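Local coordinates for protein nisin leader peptide-processing serine protease NisP (Lactococcus lactis subsp. lactis, PDB 4MZD) that cleaves the leader peptide from the precursor of the lantibiotic nisin, probably as a subtilisin-like serine endopeptidase, at residues N112-N116 with G167-I172. Sequence-based numbering, arbitrary orientation.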
ATOM      1  N   ASN A 112       1.423  -5.902 -20.020  1.00  9.74           N
ATOM      2  CA  ASN A 112       2.756  -5.575 -20.518  1.00 10.77           C
ATOM      3  C   ASN A 112       3.737  -5.135 -19.435  1.00 10.23           C
ATOM      4  O   ASN A 112       4.913  -4.920 -19.721  1.00 11.61           O
ATOM      5  CB  ASN A 112       2.670  -4.517 -21.618  1.00 13.54           C
ATOM      6  CG  ASN A 112       2.087  -5.060 -22.900  1.00 18.24           C
ATOM      7  OD1 ASN A 112       1.943  -6.271 -23.064  1.00 21.16           O
ATOM      8  ND2 ASN A 112       1.763  -4.165 -23.828  1.00 19.84           N
ATOM      9  N   SER A 113       3.256  -5.015 -18.198  1.00  8.78           N
ATOM     10  CA  SER A 113       4.098  -4.637 -17.064  1.00  8.57           C
ATOM     11  C   SER A 113       4.584  -5.825 -16.249  1.00  8.49           C
ATOM     12  O   SER A 113       5.391  -5.665 -15.330  1.00  8.92           O
ATOM     13  CB  SER A 113       3.321  -3.732 -16.104  1.00  8.86           C
ATOM     14  OG  SER A 113       2.928  -2.534 -16.738  1.00  8.90           O
ATOM     15  N   LEU A 114       4.053  -7.011 -16.513  1.00  9.74           N
ATOM     16  CA  LEU A 114       4.351  -8.137 -15.635  1.00 10.11           C
ATOM     17  C   LEU A 114       5.792  -8.594 -15.763  1.00 10.14           C
ATOM     18  O   LEU A 114       6.284  -8.840 -16.863  1.00 11.50           O
ATOM     19  CB  LEU A 114       3.413  -9.316 -15.899  1.00 12.46           C
ATOM     20  CG  LEU A 114       2.182  -9.447 -14.988  1.00 16.10           C
ATOM     21  CD1 LEU A 114       2.558  -9.730 -13.529  1.00 16.84           C
ATOM     22  CD2 LEU A 114       1.302  -8.212 -15.083  1.00 17.43           C
ATOM     23  N   GLY A 115       6.464  -8.701 -14.625  1.00  9.70           N
ATOM     24  CA  GLY A 115       7.806  -9.236 -14.579  1.00 10.08           C
ATOM     25  C   GLY A 115       7.805 -10.749 -14.505  1.00 10.36           C
ATOM     26  O   GLY A 115       6.764 -11.403 -14.606  1.00 11.76           O
ATOM     27  N   ASN A 116       8.987 -11.311 -14.312  1.00  9.94           N
ATOM     28  CA  ASN A 116       9.156 -12.750 -14.382  1.00 10.76           C
ATOM     29  C   ASN A 116       9.170 -13.430 -13.022  1.00 10.27           C
ATOM     30  O   ASN A 116       9.352 -14.643 -12.941  1.00 12.43           O
ATOM     31  CB  ASN A 116      10.446 -13.079 -15.130  1.00 12.76           C
ATOM     32  CG  ASN A 116      10.402 -12.649 -16.579  1.00 15.86           C
ATOM     33  OD1 ASN A 116       9.332 -12.519 -17.167  1.00 17.56           O
ATOM     34  ND2 ASN A 116      11.568 -12.435 -17.165  1.00 19.47           N
ATOM     35  N   GLY A 167       3.840   1.188 -17.164  1.00  8.22           N
ATOM     36  CA  GLY A 167       4.627   0.127 -17.750  1.00  8.47           C
ATOM     37  C   GLY A 167       5.820  -0.344 -16.934  1.00  8.48           C
ATOM     38  O   GLY A 167       6.514  -1.272 -17.348  1.00  9.49           O
ATOM     39  N   ILE A 168       6.079   0.268 -15.779  1.00  8.16           N
ATOM     40  CA  ILE A 168       7.178  -0.197 -14.942  1.00  8.54           C
ATOM     41  C   ILE A 168       6.932  -1.650 -14.528  1.00  7.83           C
ATOM     42  O   ILE A 168       5.802  -2.061 -14.279  1.00  8.32           O
ATOM     43  CB  ILE A 168       7.406   0.734 -13.725  1.00  9.16           C
ATOM     44  CG1 ILE A 168       8.837   0.620 -13.205  1.00 10.81           C
ATOM     45  CG2 ILE A 168       6.374   0.481 -12.627  1.00  8.96           C
ATOM     46  CD1 ILE A 168       9.230   1.788 -12.319  1.00 13.14           C
ATOM     47  N   THR A 169       7.993  -2.439 -14.464  1.00  8.06           N
ATOM     48  CA  THR A 169       7.850  -3.859 -14.179  1.00  8.21           C
ATOM     49  C   THR A 169       7.325  -4.090 -12.770  1.00  7.63           C
ATOM     50  O   THR A 169       7.807  -3.484 -11.807  1.00  7.93           O
ATOM     51  CB  THR A 169       9.190  -4.586 -14.367  1.00  8.76           C
ATOM     52  OG1 THR A 169       9.646  -4.368 -15.707  1.00 10.03           O
ATOM     53  CG2 THR A 169       9.039  -6.075 -14.142  1.00  9.70           C
ATOM     54  N   VAL A 170       6.323  -4.956 -12.660  1.00  7.16           N
ATOM     55  CA  VAL A 170       5.822  -5.385 -11.359  1.00  7.19           C
ATOM     56  C   VAL A 170       5.895  -6.900 -11.227  1.00  7.27           C
ATOM     57  O   VAL A 170       5.579  -7.641 -12.172  1.00  7.96           O
ATOM     58  CB  VAL A 170       4.384  -4.889 -11.086  1.00  7.64           C
ATOM     59  CG1 VAL A 170       4.367  -3.375 -11.042  1.00  8.53           C
ATOM     60  CG2 VAL A 170       3.403  -5.423 -12.115  1.00  8.92           C
ATOM     61  N   ASN A 171       6.335  -7.344 -10.051  1.00  7.02           N
ATOM     62  CA  ASN A 171       6.373  -8.753  -9.700  1.00  7.18           C
ATOM     63  C   ASN A 171       5.383  -8.985  -8.564  1.00  7.09           C
ATOM     64  O   ASN A 171       5.176  -8.094  -7.744  1.00  8.07           O
ATOM     65  CB  ASN A 171       7.793  -9.164  -9.320  1.00  7.67           C
ATOM     66  CG  ASN A 171       8.738  -9.126 -10.507  1.00  7.99           C
ATOM     67  OD1 ASN A 171       8.467  -9.717 -11.548  1.00  8.59           O
ATOM     68  ND2 ASN A 171       9.834  -8.406 -10.362  1.00  9.23           N
ATOM     69  N   ILE A 172       4.762 -10.159  -8.529  1.00  7.24           N
ATOM     70  CA  ILE A 172       3.535 -10.367  -7.766  1.00  7.76           C
ATOM     71  C   ILE A 172       3.692 -11.412  -6.673  1.00  7.20           C
ATOM     72  O   ILE A 172       4.044 -12.560  -6.947  1.00  8.12           O
ATOM     73  CB  ILE A 172       2.408 -10.818  -8.716  1.00  9.75           C
ATOM     74  CG1 ILE A 172       2.288  -9.853  -9.900  1.00 11.77           C
ATOM     75  CG2 ILE A 172       1.099 -10.997  -7.968  1.00  9.74           C
ATOM     76  CD1 ILE A 172       1.995  -8.438  -9.508  1.00 13.56           C
TER
HETATM   77  O   HOH W   1       5.704  -2.274 -19.759  1.00 11.96           O
HETATM   78  O   HOH W   2       7.835  -4.414 -17.908  1.00 19.63           O
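Val170 is bonded through both its backbone N and its backbone O to the residues flanking Leu114. Its N donates to Ser113 O (2.9 Å, 164° at the hydrogen), and its O accepts the N-H of Gly115 at 2.8 Å, a nearly straight bond that arrives from above the carbonyl plane. With Leu114 opposite Val170, this is a single parallel bridge. Ser113 O takes a second, softer contact from Thr169 CA, 3.3 Å away.

Gly115 passes close over two side chains of the longer strand. Thr169 CG2, set anti to its own backbone N, comes within 3.4 Å of Gly115 CA, while Asn171 OD1 lies 3.1 Å from that same carbon. On the face of Leu114 and Val170, Leu114 reaches forward along the strand so that its CD1 meets Ile172 CG1 at 3.6 Å, the two side chains crossing at about a right angle. At the other end, one water donates to both Asn112 O and Gly167 O, and Ser113 CB packs against Ile168 O.

Further out, Thr156 OG1, at the end of helix 147-156, hydrogen-bonds to both Ser113 OG and Ile168 O. Asn171 uses both ends of its amide, OD1 taking the N-H of Tyr117 and ND2 reaching Asn198 OD1. Strand 95-100, which carries the predicted catalytic Asp100, pairs in parallel with 169-174 in the largely parallel central sheet of the subtilase fold.

Two near-straight bonds thus fix the register, and Gly115, with no side chain, lets Asn171 OD1 sit against the backbone while holding Tyr117 N past the corner at Asn116.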